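Local atomic coordinates of sulfite dehydrogenase (Paracoccus pantotrophus, PDB entry 2XTS), a protein that probably oxidises protein-bound sulfane sulfur at a molybdenum-molybdopterin centre and passes the electrons on to heme c of its cytochrome partner. Residues A[38-43]-A[135-140]; A[55-60]-A[68-73]; A[115-120]-A[141-146]. All blocks are in the same frame, centred on the assembly; numbering follows the deposited sequence.

Contact 1: A[38-43]-A[135-140]; sequences KRQYVE and GCQYTQ
Gln40 and Gln137 mark the closest approach of the two backbones, their CA atoms 8.0 Å apart, where the irregular chain 38-43 passes the short helix 136-140 and leaves the gap to side chains. Gln137 reaches across it from the first turn of the helix. With CG anti to the backbone N (chi1 174°) and the chain extended beyond, its amide arrives at the loop backbone, where NE2 donates to Lys38 O at 2.9 Å. The bond lies close to the Gln137 amide plane and in the carbonyl plane of Lys38. OE1 and Gln40 NE2 share a water, 2.8 Å from Gln137 OE1 and 2.9 Å from Gln40 NE2. The two amides stand nearly upright to each other, 80° apart, and Gln40 CG packs 3.4 Å from Gln137 NE2.

Val42 CG2 comes obliquely to the Tyr138 ring, 3.7 Å from Tyr138 CD1, and Gln40 CG lies 3.4 Å from Tyr138 OH. An alanine in place of Gln137 is likely to leave Lys38 O without its amide donor and the water without one of its partners.

Gln137 NE2 also bonds Phe55 O, and its OE1 takes Gln274 NE2, while Tyr138 OH bonds Ala193 O of the cytochrome chain. Helix 136-140, braced behind by strands 265-270 and 375-378 through Cys136, thus meets both the N-terminal loop and the redox partner.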
loop_
_atom_site.group_PDB
_atom_site.type_symbol
_atom_site.label_atom_id
_atom_site.label_comp_id
_atom_site.label_asym_id
_atom_site.label_seq_id
_atom_site.Cartn_x
_atom_site.Cartn_y
_atom_site.Cartn_z
ATOM N N LYS A 38 -6.508 -7.692 -10.701
ATOM C CA LYS A 38 -7.121 -6.467 -11.175
ATOM C C LYS A 38 -8.558 -6.453 -10.737
ATOM O O LYS A 38 -9.085 -7.463 -10.278
ATOM C CB LYS A 38 -7.038 -6.396 -12.696
ATOM C CG LYS A 38 -7.769 -7.530 -13.411
ATOM C CD LYS A 38 -7.742 -7.325 -14.907
ATOM C CE LYS A 38 -8.255 -8.551 -15.646
ATOM N NZ LYS A 38 -8.315 -8.289 -17.119
ATOM N N ARG A 39 -9.188 -5.293 -10.881
ATOM C CA ARG A 39 -10.606 -5.177 -10.618
ATOM C C ARG A 39 -11.376 -5.872 -11.714
ATOM O O ARG A 39 -11.011 -5.782 -12.885
ATOM C CB ARG A 39 -11.055 -3.734 -10.605
ATOM C CG ARG A 39 -10.380 -2.887 -9.601
ATOM C CD ARG A 39 -10.182 -1.476 -10.221
ATOM N NE ARG A 39 -9.877 -0.559 -9.191
ATOM C CZ ARG A 39 -9.397 0.662 -9.342
ATOM N NH1 ARG A 39 -9.247 1.337 -8.242
ATOM N NH2 ARG A 39 -9.063 1.188 -10.529
ATOM N N GLN A 40 -12.449 -6.556 -11.335
ATOM C CA GLN A 40 -13.362 -7.177 -12.285
ATOM C C GLN A 40 -14.717 -6.519 -12.167
ATOM O O GLN A 40 -15.128 -6.093 -11.098
ATOM C CB GLN A 40 -13.512 -8.661 -12.013
ATOM C CG GLN A 40 -12.250 -9.497 -12.210
ATOM C CD GLN A 40 -11.943 -9.847 -13.639
ATOM O OE1 GLN A 40 -12.718 -9.583 -14.547
ATOM N NE2 GLN A 40 -10.814 -10.474 -13.834
ATOM N N TYR A 41 -15.449 -6.564 -13.264
ATOM C CA TYR A 41 -16.754 -5.949 -13.421
ATOM C C TYR A 41 -17.747 -7.024 -13.859
ATOM O O TYR A 41 -17.428 -7.806 -14.756
ATOM C CB TYR A 41 -16.627 -4.843 -14.468
ATOM C CG TYR A 41 -17.923 -4.215 -14.901
ATOM C CD1 TYR A 41 -18.738 -3.556 -14.005
ATOM C CD2 TYR A 41 -18.299 -4.248 -16.219
ATOM C CE1 TYR A 41 -19.917 -2.974 -14.414
ATOM C CE2 TYR A 41 -19.461 -3.658 -16.641
ATOM C CZ TYR A 41 -20.269 -3.031 -15.737
ATOM O OH TYR A 41 -21.436 -2.443 -16.196
ATOM N N VAL A 42 -18.891 -7.094 -13.184
ATOM C CA VAL A 42 -19.977 -8.022 -13.523
ATOM C C VAL A 42 -21.127 -7.166 -14.064
ATOM O O VAL A 42 -21.878 -6.544 -13.313
ATOM C CB VAL A 42 -20.451 -8.854 -12.294
ATOM C CG1 VAL A 42 -21.565 -9.835 -12.701
ATOM C CG2 VAL A 42 -19.296 -9.589 -11.628
ATOM N N GLU A 43 -21.278 -7.142 -15.376
ATOM C CA GLU A 43 -22.206 -6.180 -15.971
ATOM C C GLU A 43 -23.675 -6.356 -15.531
ATOM O O GLU A 43 -24.406 -5.361 -15.326
ATOM C CB GLU A 43 -22.113 -6.248 -17.492
ATOM C CG GLU A 43 -22.993 -5.217 -18.231
ATOM C CD GLU A 43 -23.527 -5.734 -19.556
ATOM O OE1 GLU A 43 -24.709 -5.473 -19.864
ATOM O OE2 GLU A 43 -22.768 -6.409 -20.285
ATOM N N GLY A 135 -16.187 -17.286 -7.132
ATOM C CA GLY A 135 -14.931 -16.662 -6.738
ATOM C C GLY A 135 -15.120 -15.669 -5.631
ATOM O O GLY A 135 -16.019 -14.838 -5.711
ATOM N N CYS A 136 -14.231 -15.687 -4.641
ATOM C CA CYS A 136 -14.329 -14.731 -3.555
ATOM C C CYS A 136 -14.101 -13.292 -4.011
ATOM O O CYS A 136 -14.594 -12.379 -3.361
ATOM C CB CYS A 136 -13.412 -15.090 -2.373
ATOM S SG CYS A 136 -11.661 -15.126 -2.754
ATOM N N GLN A 137 -13.413 -13.059 -5.125
ATOM C CA GLN A 137 -13.365 -11.701 -5.672
ATOM C C GLN A 137 -14.791 -11.172 -5.828
ATOM O O GLN A 137 -15.092 -10.008 -5.517
ATOM C CB GLN A 137 -12.674 -11.711 -7.038
ATOM C CG GLN A 137 -12.721 -10.375 -7.737
ATOM C CD GLN A 137 -11.631 -10.189 -8.764
ATOM O OE1 GLN A 137 -11.138 -11.174 -9.318
ATOM N NE2 GLN A 137 -11.252 -8.941 -9.014
ATOM N N TYR A 138 -15.688 -12.038 -6.308
ATOM C CA TYR A 138 -17.065 -11.633 -6.623
ATOM C C TYR A 138 -17.976 -11.651 -5.403
ATOM O O TYR A 138 -18.812 -10.776 -5.230
ATOM C CB TYR A 138 -17.637 -12.527 -7.747
ATOM C CG TYR A 138 -16.732 -12.532 -8.938
ATOM C CD1 TYR A 138 -16.640 -11.423 -9.758
ATOM C CD2 TYR A 138 -15.922 -13.609 -9.207
ATOM C CE1 TYR A 138 -15.775 -11.399 -10.820
ATOM C CE2 TYR A 138 -15.025 -13.581 -10.254
ATOM C CZ TYR A 138 -14.975 -12.479 -11.068
ATOM O OH TYR A 138 -14.089 -12.408 -12.109
ATOM N N THR A 139 -17.856 -12.683 -4.577
ATOM C CA THR A 139 -18.781 -12.839 -3.469
ATOM C C THR A 139 -18.358 -12.108 -2.187
ATOM O O THR A 139 -19.195 -11.893 -1.309
ATOM C CB THR A 139 -19.080 -14.345 -3.211
ATOM O OG1 THR A 139 -17.874 -15.098 -3.065
ATOM C CG2 THR A 139 -19.858 -14.938 -4.355
ATOM N N GLN A 140 -17.089 -11.663 -2.098
ATOM C CA GLN A 140 -16.590 -10.935 -0.943
ATOM C C GLN A 140 -15.717 -9.724 -1.290
ATOM O O GLN A 140 -15.216 -9.079 -0.383
ATOM C CB GLN A 140 -15.841 -11.882 0.013
ATOM C CG GLN A 140 -16.707 -12.812 0.887
ATOM C CD GLN A 140 -17.139 -14.091 0.167
ATOM O OE1 GLN A 140 -16.564 -14.484 -0.840
ATOM N NE2 GLN A 140 -18.118 -14.773 0.726
HETATM O O HOH W 1 -9.325 -10.644 -11.369
#

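Contact 2: A[55-60]-A[68-73]; sequences FTPIHA and QGCAFE. With MTE (phosphonic acidmono-(2-amino-5,6-dimercapto-4-oxo-3,7,8a,9,10,10a-hexahydro-4H-8-oxa-1,3,9,10-tetraaza-anthracen-7-ylmethyl)ester), chain E.
Thr56 OG1 sits beside its own backbone N and anti to the carbonyl carbon (chi1 -54°), which turns the hydroxyl to the backbone of Phe72, while the Phe72 ring, held between its backbone N and carbonyl carbon (chi1 86°), swings off to the cofactor. Phe72 N donates to Thr56 OG1 at 2.9 Å, with a bent N-H...O angle of 142°. Thr56 CA lies 4.8 Å from Phe72 CA, so the two segments of this loop run almost in touch here.

One step along, Pro57 centres an inverse gamma turn and lays its ring against Cys70: Pro57 CG is 3.7 Å from Cys70 SG, and Pro57 CD is 3.3 Å from Cys70 O. The Thr56 CA-H points at the same carbonyl, a weaker C-H...O contact.

Phe72 spreads one ring face beneath the molybdopterin phosphate, with O1P of the cofactor 3.2 Å above the ring plane and over its centre. The backbone of Phe72 comes close too, its O lying 2.7 Å from O1P.

The Thr56 hydroxyl therefore works in both directions, accepting from Phe72 N and bonding Ile143 O outside the two segments, which ties the backbone of Phe72 to strand 143-152. Two oxygens as close as Phe72 O and O1P are consistent with an acid proton shared there, probably carried by the phosphate.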
loop_
_atom_site.group_PDB
_atom_site.type_symbol
_atom_site.label_atom_id
_atom_site.label_comp_id
_atom_site.label_asym_id
_atom_site.label_seq_id
_atom_site.Cartn_x
_atom_site.Cartn_y
_atom_site.Cartn_z
ATOM N N PHE A 55 -14.826 -5.173 -8.277
ATOM C CA PHE A 55 -14.470 -6.089 -7.209
ATOM C C PHE A 55 -12.961 -6.204 -7.033
ATOM O O PHE A 55 -12.240 -6.403 -8.005
ATOM C CB PHE A 55 -15.046 -7.479 -7.530
ATOM C CG PHE A 55 -16.539 -7.516 -7.572
ATOM C CD1 PHE A 55 -17.216 -7.259 -8.755
ATOM C CD2 PHE A 55 -17.266 -7.761 -6.421
ATOM C CE1 PHE A 55 -18.604 -7.229 -8.778
ATOM C CE2 PHE A 55 -18.649 -7.767 -6.458
ATOM C CZ PHE A 55 -19.305 -7.500 -7.628
ATOM N N THR A 56 -12.502 -6.080 -5.793
ATOM C CA THR A 56 -11.090 -6.246 -5.462
ATOM C C THR A 56 -10.673 -7.711 -5.639
ATOM O O THR A 56 -11.416 -8.594 -5.245
ATOM C CB THR A 56 -10.856 -5.897 -3.968
ATOM O OG1 THR A 56 -11.368 -4.592 -3.694
ATOM C CG2 THR A 56 -9.397 -5.988 -3.570
ATOM N N PRO A 57 -9.483 -7.969 -6.211
ATOM C CA PRO A 57 -9.010 -9.350 -6.421
ATOM C C PRO A 57 -8.490 -9.987 -5.139
ATOM O O PRO A 57 -7.347 -10.418 -5.094
ATOM C CB PRO A 57 -7.903 -9.179 -7.463
ATOM C CG PRO A 57 -7.355 -7.846 -7.188
ATOM C CD PRO A 57 -8.564 -6.996 -6.841
ATOM N N ILE A 58 -9.365 -10.121 -4.142
ATOM C CA ILE A 58 -8.955 -10.670 -2.860
ATOM C C ILE A 58 -8.532 -12.136 -2.904
ATOM O O ILE A 58 -7.930 -12.599 -1.983
ATOM C CB ILE A 58 -10.025 -10.446 -1.768
ATOM C CG1 ILE A 58 -11.356 -11.126 -2.114
ATOM C CG2 ILE A 58 -10.199 -8.945 -1.470
ATOM C CD1 ILE A 58 -12.276 -11.288 -0.933
ATOM N N HIS A 59 -8.868 -12.881 -3.950
ATOM C CA HIS A 59 -8.354 -14.235 -4.096
ATOM C C HIS A 59 -6.842 -14.277 -4.207
ATOM O O HIS A 59 -6.228 -15.248 -3.814
ATOM C CB HIS A 59 -8.986 -14.886 -5.314
ATOM C CG HIS A 59 -8.610 -14.239 -6.605
ATOM N ND1 HIS A 59 -8.968 -12.946 -6.905
ATOM C CD2 HIS A 59 -7.998 -14.737 -7.709
ATOM C CE1 HIS A 59 -8.536 -12.646 -8.113
ATOM N NE2 HIS A 59 -7.949 -13.717 -8.631
ATOM N N ALA A 60 -6.255 -13.244 -4.805
ATOM C CA ALA A 60 -4.834 -13.256 -5.176
ATOM C C ALA A 60 -3.956 -12.476 -4.227
ATOM O O ALA A 60 -2.746 -12.611 -4.270
ATOM C CB ALA A 60 -4.652 -12.722 -6.592
ATOM N N GLN A 68 -3.971 0.116 -3.878
ATOM C CA GLN A 68 -5.019 1.028 -4.221
ATOM C C GLN A 68 -5.400 0.962 -5.688
ATOM O O GLN A 68 -6.552 1.235 -6.024
ATOM C CB GLN A 68 -4.716 2.458 -3.752
ATOM C CG GLN A 68 -3.333 2.967 -4.037
ATOM C CD GLN A 68 -2.308 2.714 -2.940
ATOM O OE1 GLN A 68 -2.345 1.690 -2.255
ATOM N NE2 GLN A 68 -1.405 3.661 -2.761
ATOM N N GLY A 69 -4.479 0.571 -6.555
ATOM C CA GLY A 69 -4.816 0.434 -7.948
ATOM C C GLY A 69 -5.802 -0.677 -8.271
ATOM O O GLY A 69 -6.432 -0.638 -9.326
ATOM N N CYS A 70 -5.912 -1.682 -7.406
ATOM C CA CYS A 70 -6.938 -2.705 -7.616
ATOM C C CYS A 70 -7.987 -2.776 -6.525
ATOM O O CYS A 70 -8.765 -3.713 -6.467
ATOM C CB CYS A 70 -6.337 -4.082 -7.821
ATOM S SG CYS A 70 -5.368 -4.762 -6.484
ATOM N N ALA A 71 -8.042 -1.751 -5.691
ATOM C CA ALA A 71 -9.050 -1.626 -4.653
ATOM C C ALA A 71 -10.382 -1.238 -5.293
ATOM O O ALA A 71 -10.445 -0.326 -6.134
ATOM C CB ALA A 71 -8.621 -0.603 -3.630
ATOM N N PHE A 72 -11.448 -1.935 -4.899
ATOM C CA PHE A 72 -12.744 -1.781 -5.560
ATOM C C PHE A 72 -13.241 -0.352 -5.565
ATOM O O PHE A 72 -12.857 0.473 -4.719
ATOM C CB PHE A 72 -13.828 -2.694 -4.960
ATOM C CG PHE A 72 -14.552 -2.126 -3.761
ATOM C CD1 PHE A 72 -13.946 -1.962 -2.541
ATOM C CD2 PHE A 72 -15.883 -1.774 -3.869
ATOM C CE1 PHE A 72 -14.639 -1.446 -1.469
ATOM C CE2 PHE A 72 -16.565 -1.270 -2.803
ATOM C CZ PHE A 72 -15.966 -1.101 -1.604
ATOM N N GLU A 73 -14.143 -0.093 -6.504
ATOM C CA GLU A 73 -14.848 1.174 -6.700
ATOM C C GLU A 73 -16.328 0.942 -6.607
ATOM O O GLU A 73 -16.853 -0.019 -7.141
ATOM C CB GLU A 73 -14.610 1.669 -8.123
ATOM C CG GLU A 73 -13.181 1.966 -8.499
ATOM C CD GLU A 73 -13.054 2.226 -9.987
ATOM O OE1 GLU A 73 -13.622 3.212 -10.510
ATOM O OE2 GLU A 73 -12.382 1.440 -10.656
HETATM N N1 MTE E . -19.418 8.919 -2.260
HETATM C C2 MTE E . -19.951 9.616 -3.257
HETATM N N2 MTE E . -19.802 10.958 -3.263
HETATM N N3 MTE E . -20.612 9.025 -4.271
HETATM C C4 MTE E . -20.796 7.674 -4.338
HETATM O O4 MTE E . -21.410 7.203 -5.317
HETATM N N5 MTE E . -20.451 5.486 -3.160
HETATM C C6 MTE E . -20.377 5.006 -1.799
HETATM C C7 MTE E . -19.167 5.490 -1.017
HETATM N N8 MTE E . -19.036 6.919 -1.139
HETATM C C9 MTE E . -20.269 6.852 -3.267
HETATM C C10 MTE E . -19.563 7.561 -2.193
HETATM C "C1'" MTE E . -20.452 3.493 -1.696
HETATM S "S1'" MTE E . -21.997 2.707 -1.936
HETATM C "C2'" MTE E . -19.378 2.748 -1.344
HETATM S "S2'" MTE E . -19.493 1.059 -1.045
HETATM C "C3'" MTE E . -18.036 3.425 -1.166
HETATM O "O3'" MTE E . -18.021 4.820 -1.514
HETATM C "C4'" MTE E . -16.999 2.764 -2.055
HETATM O "O4'" MTE E . -15.714 3.355 -1.819
HETATM P P MTE E . -14.605 3.092 -2.947
HETATM O O1P MTE E . -14.501 1.538 -2.895
HETATM O O2P MTE E . -15.104 3.527 -4.285
HETATM O O3P MTE E . -13.369 3.749 -2.435
#

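Contact 3: A[115-120]-A[141-146]; sequences TAFCEC and GMIHNM. With MTE (phosphonic acidmono-(2-amino-5,6-dimercapto-4-oxo-3,7,8a,9,10,10a-hexahydro-4H-8-oxa-1,3,9,10-tetraaza-anthracen-7-ylmethyl)ester), chain E; 2MO (molybdenum (IV)oxide), chain F.
Cys120, just past the end of strand 112-119 and packed CB to CB against Met142, gives SG to molybdenum at 2.4 Å, the same distance at which the two dithiolene sulfurs of the cofactor, S1' and S2', hold the metal. With SG anti to the backbone N (chi1 -175°), the sulfur points onward to the metal, and Cys120 CB lies 3.5 Å from S2'. A cysteine ligand beside one pterin dithiolene is the hallmark of the sulfite oxidase family.

Behind it the strands pair antiparallel. Cys118 and His144 form a hydrogen-bonded pair with bonds both ways, Cys118 N to His144 O at 2.8 Å being the shorter. Cys120 N reaches Met142 O, beside the inverse gamma turn centred on Met142.

His144 stands on the cofactor face of this ladder, together with Cys118. From the ring edge NE2 donates in plane to the phosphate O3P at 3.0 Å, almost straight at 177°. At the other nitrogen, ND1 meets a water 2.8 Å away that also bonds Ala116 O. Met146 CE covers one ring face, 3.7 Å above its plane, and Cys118 CB comes to within 3.5 Å of His144 CE1, so the imidazole is held from several directions.

The other face carries Phe117, Glu119 and Ile143, with Glu119 CB 3.8 Å from Ile143 CD1. There Glu119 bonds Trp291 and forms a salt bridge with Lys265. Strand 112-119 pairs with strand 143-152, which pairs in turn with 193-198, and helix 136-140 leads into the second strand.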
loop_
_atom_site.group_PDB
_atom_site.type_symbol
_atom_site.label_atom_id
_atom_site.label_comp_id
_atom_site.label_asym_id
_atom_site.label_seq_id
_atom_site.Cartn_x
_atom_site.Cartn_y
_atom_site.Cartn_z
ATOM N N THR A 115 -6.231 2.809 10.168
ATOM C CA THR A 115 -6.236 1.748 9.171
ATOM C C THR A 115 -7.587 1.056 9.301
ATOM O O THR A 115 -7.960 0.601 10.366
ATOM C CB THR A 115 -5.072 0.781 9.398
ATOM O OG1 THR A 115 -3.893 1.551 9.260
ATOM C CG2 THR A 115 -5.066 -0.322 8.365
ATOM N N ALA A 116 -8.345 1.004 8.217
ATOM C CA ALA A 116 -9.743 0.609 8.283
ATOM C C ALA A 116 -10.206 -0.012 7.011
ATOM O O ALA A 116 -9.853 0.440 5.917
ATOM C CB ALA A 116 -10.621 1.827 8.591
ATOM N N PHE A 117 -11.086 -1.002 7.158
ATOM C CA PHE A 117 -11.710 -1.591 6.011
ATOM C C PHE A 117 -12.939 -0.786 5.591
ATOM O O PHE A 117 -13.735 -0.326 6.429
ATOM C CB PHE A 117 -12.100 -3.074 6.267
ATOM C CG PHE A 117 -13.280 -3.277 7.204
ATOM C CD1 PHE A 117 -14.593 -3.154 6.752
ATOM C CD2 PHE A 117 -13.075 -3.588 8.538
ATOM C CE1 PHE A 117 -15.663 -3.335 7.612
ATOM C CE2 PHE A 117 -14.130 -3.748 9.372
ATOM C CZ PHE A 117 -15.427 -3.608 8.922
ATOM N N CYS A 118 -13.089 -0.646 4.273
ATOM C CA CYS A 118 -14.278 -0.072 3.652
ATOM C C CYS A 118 -14.982 -1.221 2.951
ATOM O O CYS A 118 -14.465 -1.717 1.959
ATOM C CB CYS A 118 -13.881 1.000 2.644
ATOM S SG CYS A 118 -15.278 1.741 1.785
ATOM N N GLU A 119 -16.085 -1.705 3.534
ATOM C CA GLU A 119 -16.848 -2.808 2.974
ATOM C C GLU A 119 -18.189 -2.273 2.504
ATOM O O GLU A 119 -18.950 -1.702 3.285
ATOM C CB GLU A 119 -17.052 -3.948 3.962
ATOM C CG GLU A 119 -17.759 -5.129 3.328
ATOM C CD GLU A 119 -18.023 -6.302 4.252
ATOM O OE1 GLU A 119 -18.002 -6.130 5.495
ATOM O OE2 GLU A 119 -18.281 -7.395 3.680
ATOM N N CYS A 120 -18.487 -2.454 1.228
ATOM C CA CYS A 120 -19.812 -2.071 0.737
ATOM C C CYS A 120 -20.888 -2.867 1.492
ATOM O O CYS A 120 -20.745 -4.044 1.739
ATOM C CB CYS A 120 -19.906 -2.372 -0.744
ATOM S SG CYS A 120 -21.459 -1.803 -1.502
ATOM N N GLY A 141 -15.513 -9.439 -2.573
ATOM C CA GLY A 141 -14.523 -8.453 -2.967
ATOM C C GLY A 141 -14.954 -6.997 -3.045
ATOM O O GLY A 141 -14.186 -6.171 -3.498
ATOM N N MET A 142 -16.143 -6.648 -2.566
ATOM C CA MET A 142 -16.511 -5.243 -2.408
ATOM C C MET A 142 -15.940 -4.747 -1.067
ATOM O O MET A 142 -16.676 -4.371 -0.150
ATOM C CB MET A 142 -18.030 -5.008 -2.450
ATOM C CG MET A 142 -18.776 -5.625 -3.567
ATOM S SD MET A 142 -20.525 -5.127 -3.390
ATOM C CE MET A 142 -21.336 -6.282 -4.490
ATOM N N ILE A 143 -14.610 -4.743 -0.960
ATOM C CA ILE A 143 -13.939 -4.359 0.242
ATOM C C ILE A 143 -12.524 -3.920 -0.115
ATOM O O ILE A 143 -11.900 -4.454 -1.034
ATOM C CB ILE A 143 -13.906 -5.561 1.245
ATOM C CG1 ILE A 143 -13.492 -5.119 2.638
ATOM C CG2 ILE A 143 -13.026 -6.722 0.755
ATOM C CD1 ILE A 143 -13.929 -6.112 3.705
ATOM N N HIS A 144 -12.007 -2.983 0.661
ATOM C CA HIS A 144 -10.597 -2.631 0.619
ATOM C C HIS A 144 -10.160 -2.173 2.004
ATOM O O HIS A 144 -10.992 -1.918 2.869
ATOM C CB HIS A 144 -10.235 -1.633 -0.517
ATOM C CG HIS A 144 -10.908 -0.303 -0.493
ATOM N ND1 HIS A 144 -10.813 0.578 0.563
ATOM C CD2 HIS A 144 -11.564 0.349 -1.479
ATOM C CE1 HIS A 144 -11.431 1.700 0.235
ATOM N NE2 HIS A 144 -11.897 1.587 -0.996
ATOM N N ASN A 145 -8.850 -2.104 2.214
ATOM C CA ASN A 145 -8.275 -1.824 3.518
ATOM C C ASN A 145 -7.023 -1.016 3.324
ATOM O O ASN A 145 -6.077 -1.477 2.744
ATOM C CB ASN A 145 -7.979 -3.149 4.224
ATOM C CG ASN A 145 -7.530 -3.006 5.674
ATOM O OD1 ASN A 145 -6.327 -3.160 5.986
ATOM N ND2 ASN A 145 -8.448 -2.800 6.553
ATOM N N MET A 146 -7.054 0.202 3.810
ATOM C CA MET A 146 -5.974 1.147 3.589
ATOM C C MET A 146 -5.607 1.868 4.884
ATOM O O MET A 146 -6.397 1.991 5.827
ATOM C CB MET A 146 -6.356 2.190 2.525
ATOM C CG MET A 146 -6.871 1.552 1.265
ATOM S SD MET A 146 -7.012 2.758 -0.065
ATOM C CE MET A 146 -7.754 1.731 -1.332
HETATM N N1 MTE E . -19.418 8.919 -2.260
HETATM C C2 MTE E . -19.951 9.616 -3.257
HETATM N N2 MTE E . -19.802 10.958 -3.263
HETATM N N3 MTE E . -20.612 9.025 -4.271
HETATM C C4 MTE E . -20.796 7.674 -4.338
HETATM O O4 MTE E . -21.410 7.203 -5.317
HETATM N N5 MTE E . -20.451 5.486 -3.160
HETATM C C6 MTE E . -20.377 5.006 -1.799
HETATM C C7 MTE E . -19.167 5.490 -1.017
HETATM N N8 MTE E . -19.036 6.919 -1.139
HETATM C C9 MTE E . -20.269 6.852 -3.267
HETATM C C10 MTE E . -19.563 7.561 -2.193
HETATM C "C1'" MTE E . -20.452 3.493 -1.696
HETATM S "S1'" MTE E . -21.997 2.707 -1.936
HETATM C "C2'" MTE E . -19.378 2.748 -1.344
HETATM S "S2'" MTE E . -19.493 1.059 -1.045
HETATM C "C3'" MTE E . -18.036 3.425 -1.166
HETATM O "O3'" MTE E . -18.021 4.820 -1.514
HETATM C "C4'" MTE E . -16.999 2.764 -2.055
HETATM O "O4'" MTE E . -15.714 3.355 -1.819
HETATM P P MTE E . -14.605 3.092 -2.947
HETATM O O1P MTE E . -14.501 1.538 -2.895
HETATM O O2P MTE E . -15.104 3.527 -4.285
HETATM O O3P MTE E . -13.369 3.749 -2.435
HETATM MO MO 2MO F . -21.808 0.516 -1.056
HETATM O OT1 2MO F . -22.362 0.520 0.650
HETATM O OT2 2MO F . -23.263 0.213 -2.332
HETATM O O HOH W 2 -10.002 1.133 3.209
#

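How the contacts relate
The three contacts form a cluster, with centres about 8 Å apart for contacts 1 and 2, 10 Å for 2 and 3, and 14 Å for 1 and 3. Along the chain, 38-43 comes first, then both segments of contact 2, then 115-120, and finally 135-140 running straight into 141-146. Helix 136-140 therefore serves contact 1 just before strand 143-152 serves contact 3. The loop of contact 2 lies between: Thr56 binds the backbone of Gly141, and Ala71 O takes Arg39, salt-bridged to Glu206. Contacts 2 and 3 both touch the molybdopterin, while contacts 1 and 2 also face the second subunit and the cytochrome, so the cluster joins the cofactor site to the interfaces of the assembly.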